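Local coordinates for pirin family protein (Acinetobacter baumannii, PDB 6D0P) that probably acts as an iron-dependent quercetin 2,3-dioxygenase of the pirin family, built from two cupin domains with a manganese ion bound in the N-terminal one, at residues V165-Y170 / A177-P182; P182-D187 / Y199-H204. All blocks are in the same frame, centred on the assembly; numbering follows the deposited sequence.

Both contacts lie on the same side of the chain's centre, about 9 Å apart between centres, and share Pro182, where the loop of contact 1 runs into the strand of contact 2. Contact 1 is buried and small: a backbone hydrogen bond, a bridging water and a few methyl groups join a chain corner to the loop 177-182. Contact 2 is partly buried and rests on packing of side chains and backbone carbonyls, without hydrogen bonds across, with Asn184, Trp186 and His204 inside and Pro182, Tyr199 and Pro201 exposed. The two also touch directly. Ala167 O lies 3.0 Å from Val185 N, a probable backbone bond, and Asn184 OD1 probably accepts from Glu169 N at 2.9 Å.

Contact 1: residues V165-Y170 / A177-P182; sequences VIAGEY and ATTFSP
Ala167 and Ala177 meet with their methyl groups side by side, CB to CB 4.4 Å, and Thr179 adds a third methyl, its CG2 lying 3.9 Å from Ala167 CB. Thr179 can do this because its first torsion, measured to OG1 (chi1 68°), puts OG1 between the backbone N and the carbonyl carbon and leaves CG2 anti to the carbonyl carbon. The same rotation carries OG1 to the carbonyl of Ser181, where it donates a 2.9 Å bond to Ser181 O from above the carbonyl plane. One branch of the threonine thus packs on Ala167 while the other pins its own loop. The link between the backbones is the bond from Ala177 N to Ile166 O, 2.8 Å long and fairly straight (157° at the hydrogen). Ile166 and Ala167 form a classic beta bulge, both facing Val185 of strand 183-190, at the corner where the chain leaves strand 162-165 of the C-terminal cupin sheet. Ile166 sends the end of its side chain away from the loop, onto Ile74 of strand 69-75. Beyond the bulge a water spans the gap, accepting from Gly168 N at 2.8 Å and donating to Ala177 O at 2.6 Å. Trp99 of strand 97-101 touches the side chains of Ala167, Ala177 and Thr179.

Contact 2: residues P182-D187 / Y199-H204; sequences PLNVWD and YVPEGH
Segment 182-187 enters strand 183-190 and faces a loop, 199-204, that keeps its backbone well back: the nearest CA atoms, of Asn184 and Val200, are 8.7 Å apart. The loop folds through a type II beta turn from Pro201 to His204, closed by a 3.1 Å bond from His204 N to Pro201 O, with Gly203 in the turn at a positive phi (87°). Side chains span the distance and meet the other segment in van der Waals contacts, two of them to backbone carbonyl oxygens. Asn184 and Pro201 approach from opposite directions, the amide ND2 reaching 3.9 Å from Pro201 CD. Trp186 brings the benzo edge of its indole to the loop, with CH2 3.6 Å from Tyr199 O, which lies in the ring plane. One face of the indole rests on Asn184 CB, offset toward the rim, and NE1 gives Asn184 OD1 only a weak, bent bond (3.2 Å, 122°). His204 lies nearer the start of the strand. Its CG stands beside the backbone N (chi1 -82°), and one face of the imidazole lies over Pro201 CB, which sits 3.5 Å from the ring plane, over its centre. From there CE1 comes within 3.8 Å of Pro182 O. Strand 245-253, hydrogen-bonded to 183-190 through Thr252 and Val250, supplies one hydroxyl that meets both polar side chains: Thr252 OG1 accepts from Asn184 ND2 and makes a weak bond with His204 ND1. Tyr170 of strand 169-170 meets the Trp186 ring edge to face, and the loop itself joins strand 195-199 to strand 205-210 of the C-terminal cupin domain.

Contact 1: residues V165-Y170 / A177-P182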
ATOM      1  N   VAL A 165     -11.064   6.029   4.373  1.00 14.02           N
ATOM      2  CA  VAL A 165     -11.422   5.287   3.179  1.00 14.36           C
ATOM      3  C   VAL A 165     -10.542   5.780   2.032  1.00 14.29           C
ATOM      4  O   VAL A 165     -10.867   6.735   1.325  1.00 14.80           O
ATOM      5  CB  VAL A 165     -12.923   5.418   2.867  1.00 15.21           C
ATOM      6  CG1 VAL A 165     -13.345   4.445   1.781  1.00 15.35           C
ATOM      7  CG2 VAL A 165     -13.775   5.207   4.112  1.00 16.05           C
ATOM      8  N   ILE A 166      -9.407   5.139   1.866  1.00 14.48           N
ATOM      9  CA  ILE A 166      -8.470   5.558   0.834  1.00 14.98           C
ATOM     10  C   ILE A 166      -9.029   5.149  -0.547  1.00 14.81           C
ATOM     11  O   ILE A 166      -9.004   5.938  -1.483  1.00 14.88           O
ATOM     12  CB  ILE A 166      -7.065   5.015   1.135  1.00 14.71           C
ATOM     13  CG1 ILE A 166      -6.501   5.677   2.398  1.00 15.43           C
ATOM     14  CG2 ILE A 166      -6.136   5.211  -0.051  1.00 15.08           C
ATOM     15  CD1 ILE A 166      -5.247   5.027   2.904  1.00 16.53           C
ATOM     16  N   ALA A 167      -9.555   3.942  -0.634  1.00 14.00           N
ATOM     17  CA  ALA A 167     -10.208   3.446  -1.823  1.00 14.33           C
ATOM     18  C   ALA A 167     -11.390   2.562  -1.418  1.00 14.85           C
ATOM     19  O   ALA A 167     -11.341   1.885  -0.375  1.00 14.16           O
ATOM     20  CB  ALA A 167      -9.235   2.663  -2.684  1.00 13.67           C
ATOM     21  N   GLY A 168     -12.386   2.497  -2.285  1.00 15.36           N
ATOM     22  CA  GLY A 168     -13.527   1.640  -2.070  1.00 16.98           C
ATOM     23  C   GLY A 168     -14.681   2.368  -1.401  1.00 18.45           C
ATOM     24  O   GLY A 168     -15.058   3.484  -1.766  1.00 17.17           O
ATOM     25  N   GLU A 169     -15.251   1.731  -0.402  1.00 21.55           N
ATOM     26  CA  GLU A 169     -16.408   2.326   0.262  1.00 27.53           C
ATOM     27  C   GLU A 169     -16.585   1.716   1.650  1.00 27.42           C
ATOM     28  O   GLU A 169     -16.464   0.515   1.801  1.00 29.31           O
ATOM     29  CB  GLU A 169     -17.682   2.043  -0.538  1.00 31.82           C
ATOM     30  CG  GLU A 169     -18.947   2.505   0.174  1.00 41.13           C
ATOM     31  CD  GLU A 169     -20.090   2.959  -0.726  1.00 47.76           C
ATOM     32  OE1 GLU A 169     -20.275   2.356  -1.804  1.00 49.57           O
ATOM     33  OE2 GLU A 169     -20.800   3.910  -0.340  1.00 59.35           O
ATOM     34  N   TYR A 170     -16.880   2.571   2.609  1.00 27.97           N
ATOM     35  CA  TYR A 170     -17.180   2.173   3.968  1.00 29.03           C
ATOM     36  C   TYR A 170     -18.238   3.130   4.553  1.00 30.80           C
ATOM     37  O   TYR A 170     -18.145   4.334   4.382  1.00 31.02           O
ATOM     38  CB  TYR A 170     -15.910   2.188   4.825  1.00 26.44           C
ATOM     39  CG  TYR A 170     -16.154   1.657   6.203  1.00 28.15           C
ATOM     40  CD1 TYR A 170     -16.025   0.305   6.461  1.00 29.79           C
ATOM     41  CD2 TYR A 170     -16.596   2.481   7.224  1.00 30.00           C
ATOM     42  CE1 TYR A 170     -16.300  -0.212   7.712  1.00 31.83           C
ATOM     43  CE2 TYR A 170     -16.879   1.976   8.481  1.00 31.41           C
ATOM     44  CZ  TYR A 170     -16.739   0.626   8.722  1.00 31.76           C
ATOM     45  OH  TYR A 170     -17.019   0.113   9.953  1.00 37.95           O
ATOM     46  N   ALA A 177      -9.480   7.576  -3.685  1.00 16.03           N
ATOM     47  CA  ALA A 177      -8.797   7.124  -4.905  1.00 16.36           C
ATOM     48  C   ALA A 177      -9.746   6.280  -5.762  1.00 16.37           C
ATOM     49  O   ALA A 177     -10.445   5.418  -5.222  1.00 17.49           O
ATOM     50  CB  ALA A 177      -7.571   6.302  -4.547  1.00 15.28           C
ATOM     51  N   THR A 178      -9.735   6.508  -7.071  1.00 15.49           N
ATOM     52  CA  THR A 178     -10.461   5.672  -8.019  1.00 16.13           C
ATOM     53  C   THR A 178      -9.598   4.443  -8.322  1.00 15.68           C
ATOM     54  O   THR A 178      -8.362   4.498  -8.201  1.00 15.68           O
ATOM     55  CB  THR A 178     -10.822   6.417  -9.314  1.00 17.57           C
ATOM     56  OG1 THR A 178      -9.610   6.788  -9.965  1.00 16.65           O
ATOM     57  CG2 THR A 178     -11.683   7.640  -9.088  1.00 18.87           C
ATOM     58  N   THR A 179     -10.238   3.361  -8.759  1.00 14.84           N
ATOM     59  CA  THR A 179      -9.579   2.074  -8.991  1.00 15.06           C
ATOM     60  C   THR A 179     -10.080   1.434 -10.301  1.00 14.69           C
ATOM     61  O   THR A 179     -11.111   1.840 -10.848  1.00 14.86           O
ATOM     62  CB  THR A 179      -9.826   1.113  -7.818  1.00 16.33           C
ATOM     63  OG1 THR A 179     -11.215   0.764  -7.817  1.00 16.55           O
ATOM     64  CG2 THR A 179      -9.448   1.696  -6.475  1.00 17.51           C
ATOM     65  N   PHE A 180      -9.335   0.443 -10.801  1.00 14.58           N
ATOM     66  CA  PHE A 180      -9.698  -0.264 -12.055  1.00 14.65           C
ATOM     67  C   PHE A 180     -10.543  -1.518 -11.804  1.00 16.12           C
ATOM     68  O   PHE A 180     -11.134  -2.063 -12.749  1.00 16.49           O
ATOM     69  CB  PHE A 180      -8.442  -0.652 -12.828  1.00 14.68           C
ATOM     70  CG  PHE A 180      -7.717   0.517 -13.431  1.00 13.73           C
ATOM     71  CD1 PHE A 180      -6.890   1.323 -12.654  1.00 13.66           C
ATOM     72  CD2 PHE A 180      -7.820   0.783 -14.779  1.00 14.55           C
ATOM     73  CE1 PHE A 180      -6.211   2.389 -13.224  1.00 13.81           C
ATOM     74  CE2 PHE A 180      -7.130   1.841 -15.348  1.00 14.37           C
ATOM     75  CZ  PHE A 180      -6.334   2.643 -14.567  1.00 14.43           C
ATOM     76  N   SER A 181     -10.553  -2.012 -10.564  1.00 15.18           N
ATOM     77  CA  SER A 181     -11.336  -3.190 -10.203  1.00 14.90           C
ATOM     78  C   SER A 181     -11.896  -2.951  -8.795  1.00 15.47           C
ATOM     79  O   SER A 181     -11.393  -2.074  -8.109  1.00 15.63           O
ATOM     80  CB  SER A 181     -10.514  -4.467 -10.278  1.00 14.26           C
ATOM     81  OG  SER A 181      -9.395  -4.426  -9.412  1.00 12.91           O
ATOM     82  N   PRO A 182     -12.895  -3.733  -8.366  1.00 15.67           N
ATOM     83  CA  PRO A 182     -13.511  -3.504  -7.052  1.00 16.48           C
ATOM     84  C   PRO A 182     -12.544  -3.854  -5.915  1.00 15.86           C
ATOM     85  O   PRO A 182     -12.104  -5.004  -5.814  1.00 15.33           O
ATOM     86  CB  PRO A 182     -14.747  -4.416  -7.024  1.00 17.16           C
ATOM     87  CG  PRO A 182     -15.057  -4.628  -8.489  1.00 17.87           C
ATOM     88  CD  PRO A 182     -13.677  -4.750  -9.100  1.00 16.77           C
TER
HETATM   89  O   HOH W   1     -12.568   4.012  -4.667  1.00 17.43           O

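Contact 2: residues P182-D187 / Y199-H204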
ATOM      1  N   PRO A 182     -12.895  -3.733  -8.366  1.00 15.67           N
ATOM      2  CA  PRO A 182     -13.511  -3.504  -7.052  1.00 16.48           C
ATOM      3  C   PRO A 182     -12.544  -3.854  -5.915  1.00 15.86           C
ATOM      4  O   PRO A 182     -12.104  -5.004  -5.814  1.00 15.33           O
ATOM      5  CB  PRO A 182     -14.747  -4.416  -7.024  1.00 17.16           C
ATOM      6  CG  PRO A 182     -15.057  -4.628  -8.489  1.00 17.87           C
ATOM      7  CD  PRO A 182     -13.677  -4.750  -9.100  1.00 16.77           C
ATOM      8  N   LEU A 183     -12.211  -2.866  -5.095  1.00 15.11           N
ATOM      9  CA  LEU A 183     -11.286  -3.084  -4.013  1.00 15.69           C
ATOM     10  C   LEU A 183     -11.420  -1.971  -2.968  1.00 14.86           C
ATOM     11  O   LEU A 183     -11.948  -0.870  -3.238  1.00 15.62           O
ATOM     12  CB  LEU A 183      -9.853  -3.214  -4.549  1.00 15.86           C
ATOM     13  CG  LEU A 183      -9.202  -1.973  -5.140  1.00 16.16           C
ATOM     14  CD1 LEU A 183      -8.501  -1.162  -4.071  1.00 16.10           C
ATOM     15  CD2 LEU A 183      -8.192  -2.351  -6.198  1.00 17.35           C
ATOM     16  N   ASN A 184     -10.999  -2.328  -1.764  1.00 13.93           N
ATOM     17  CA  ASN A 184     -10.993  -1.447  -0.607  1.00 13.65           C
ATOM     18  C   ASN A 184      -9.578  -1.327  -0.051  1.00 13.50           C
ATOM     19  O   ASN A 184      -8.842  -2.330   0.099  1.00 11.98           O
ATOM     20  CB  ASN A 184     -11.858  -1.972   0.539  1.00 15.13           C
ATOM     21  CG  ASN A 184     -13.334  -1.899   0.248  1.00 16.41           C
ATOM     22  OD1 ASN A 184     -13.862  -0.811   0.024  1.00 17.51           O
ATOM     23  ND2 ASN A 184     -14.016  -3.042   0.293  1.00 18.04           N
ATOM     24  N   VAL A 185      -9.230  -0.097   0.294  1.00 12.61           N
ATOM     25  CA  VAL A 185      -8.020   0.170   1.039  1.00 12.75           C
ATOM     26  C   VAL A 185      -8.452   1.108   2.152  1.00 12.28           C
ATOM     27  O   VAL A 185      -8.856   2.261   1.885  1.00 11.85           O
ATOM     28  CB  VAL A 185      -6.865   0.768   0.215  1.00 13.03           C
ATOM     29  CG1 VAL A 185      -5.698   1.165   1.117  1.00 13.54           C
ATOM     30  CG2 VAL A 185      -6.375  -0.189  -0.865  1.00 13.22           C
ATOM     31  N   TRP A 186      -8.449   0.572   3.365  1.00 12.27           N
ATOM     32  CA  TRP A 186      -8.842   1.330   4.533  1.00 13.54           C
ATOM     33  C   TRP A 186      -7.670   1.374   5.513  1.00 13.80           C
ATOM     34  O   TRP A 186      -6.995   0.359   5.706  1.00 13.89           O
ATOM     35  CB  TRP A 186     -10.058   0.700   5.231  1.00 13.85           C
ATOM     36  CG  TRP A 186     -11.235   0.409   4.362  1.00 14.85           C
ATOM     37  CD1 TRP A 186     -11.641   1.088   3.251  1.00 15.40           C
ATOM     38  CD2 TRP A 186     -12.223  -0.611   4.601  1.00 15.54           C
ATOM     39  NE1 TRP A 186     -12.784   0.521   2.750  1.00 17.03           N
ATOM     40  CE2 TRP A 186     -13.169  -0.517   3.564  1.00 16.51           C
ATOM     41  CE3 TRP A 186     -12.360  -1.625   5.559  1.00 16.29           C
ATOM     42  CZ2 TRP A 186     -14.257  -1.384   3.471  1.00 16.83           C
ATOM     43  CZ3 TRP A 186     -13.435  -2.491   5.467  1.00 17.54           C
ATOM     44  CH2 TRP A 186     -14.371  -2.362   4.438  1.00 16.89           C
ATOM     45  N   ASP A 187      -7.404   2.514   6.135  1.00 14.69           N
ATOM     46  CA  ASP A 187      -6.350   2.518   7.162  1.00 16.38           C
ATOM     47  C   ASP A 187      -6.909   3.186   8.418  1.00 16.55           C
ATOM     48  O   ASP A 187      -7.960   3.822   8.396  1.00 18.16           O
ATOM     49  CB  ASP A 187      -5.038   3.129   6.653  1.00 18.76           C
ATOM     50  CG  ASP A 187      -4.948   4.638   6.665  1.00 23.82           C
ATOM     51  OD1 ASP A 187      -5.974   5.274   6.912  1.00 25.91           O
ATOM     52  OD2 ASP A 187      -3.832   5.164   6.433  1.00 26.34           O
ATOM     53  N   TYR A 199     -17.604  -5.192   7.641  1.00 21.49           N
ATOM     54  CA  TYR A 199     -18.280  -5.928   6.588  1.00 22.89           C
ATOM     55  C   TYR A 199     -17.532  -5.695   5.286  1.00 22.64           C
ATOM     56  O   TYR A 199     -17.207  -4.541   4.933  1.00 21.78           O
ATOM     57  CB  TYR A 199     -19.739  -5.503   6.446  1.00 26.51           C
ATOM     58  CG  TYR A 199     -20.526  -5.746   7.700  1.00 29.64           C
ATOM     59  CD1 TYR A 199     -21.012  -7.004   8.013  1.00 31.85           C
ATOM     60  CD2 TYR A 199     -20.741  -4.718   8.601  1.00 34.27           C
ATOM     61  CE1 TYR A 199     -21.719  -7.227   9.186  1.00 34.08           C
ATOM     62  CE2 TYR A 199     -21.449  -4.923   9.771  1.00 37.40           C
ATOM     63  CZ  TYR A 199     -21.934  -6.183  10.067  1.00 35.26           C
ATOM     64  OH  TYR A 199     -22.633  -6.356  11.226  1.00 41.81           O
ATOM     65  N   VAL A 200     -17.272  -6.811   4.608  0.50 21.27           N
ATOM     66  CA  VAL A 200     -16.504  -6.894   3.376  0.50 21.07           C
ATOM     67  C   VAL A 200     -17.360  -7.601   2.325  0.50 22.55           C
ATOM     68  O   VAL A 200     -18.196  -8.419   2.676  0.50 22.89           O
ATOM     69  CB  VAL A 200     -15.198  -7.669   3.636  0.50 19.56           C
ATOM     70  CG1 VAL A 200     -14.446  -8.031   2.359  0.50 19.89           C
ATOM     71  CG2 VAL A 200     -14.302  -6.914   4.598  0.50 18.53           C
ATOM     72  N   PRO A 201     -17.175  -7.267   1.041  1.00 23.77           N
ATOM     73  CA  PRO A 201     -17.920  -7.996   0.035  1.00 24.80           C
ATOM     74  C   PRO A 201     -17.599  -9.497  -0.037  1.00 24.28           C
ATOM     75  O   PRO A 201     -16.440  -9.922   0.058  1.00 22.60           O
ATOM     76  CB  PRO A 201     -17.560  -7.309  -1.287  1.00 25.86           C
ATOM     77  CG  PRO A 201     -17.157  -5.936  -0.892  1.00 25.52           C
ATOM     78  CD  PRO A 201     -16.459  -6.132   0.427  1.00 25.02           C
ATOM     79  N   GLU A 202     -18.653 -10.277  -0.207  1.00 24.09           N
ATOM     80  CA  GLU A 202     -18.563 -11.717  -0.317  1.00 25.11           C
ATOM     81  C   GLU A 202     -17.577 -12.073  -1.438  1.00 24.39           C
ATOM     82  O   GLU A 202     -17.625 -11.477  -2.505  1.00 21.96           O
ATOM     83  CB  GLU A 202     -19.951 -12.286  -0.623  1.00 27.44           C
ATOM     84  CG  GLU A 202     -19.981 -13.778  -0.867  1.00 29.32           C
ATOM     85  CD  GLU A 202     -19.648 -14.604   0.364  1.00 31.43           C
ATOM     86  OE1 GLU A 202     -20.381 -14.493   1.370  1.00 31.12           O
ATOM     87  OE2 GLU A 202     -18.659 -15.352   0.313  1.00 31.42           O
ATOM     88  N   GLY A 203     -16.684 -13.025  -1.192  1.00 22.44           N
ATOM     89  CA  GLY A 203     -15.743 -13.471  -2.265  1.00 21.90           C
ATOM     90  C   GLY A 203     -14.472 -12.646  -2.364  1.00 20.29           C
ATOM     91  O   GLY A 203     -13.546 -13.049  -3.079  1.00 19.14           O
ATOM     92  N   HIS A 204     -14.366 -11.520  -1.646  1.00 18.45           N
ATOM     93  CA  HIS A 204     -13.158 -10.693  -1.743  1.00 17.37           C
ATOM     94  C   HIS A 204     -11.994 -11.242  -0.902  1.00 15.65           C
ATOM     95  O   HIS A 204     -12.186 -11.701   0.218  1.00 14.68           O
ATOM     96  CB  HIS A 204     -13.410  -9.261  -1.230  1.00 17.93           C
ATOM     97  CG  HIS A 204     -14.043  -8.345  -2.227  1.00 20.28           C
ATOM     98  ND1 HIS A 204     -13.854  -6.981  -2.199  1.00 22.49           N
ATOM     99  CD2 HIS A 204     -14.811  -8.599  -3.299  1.00 21.49           C
ATOM    100  CE1 HIS A 204     -14.504  -6.438  -3.200  1.00 24.15           C
ATOM    101  NE2 HIS A 204     -15.090  -7.399  -3.887  1.00 22.61           N
TER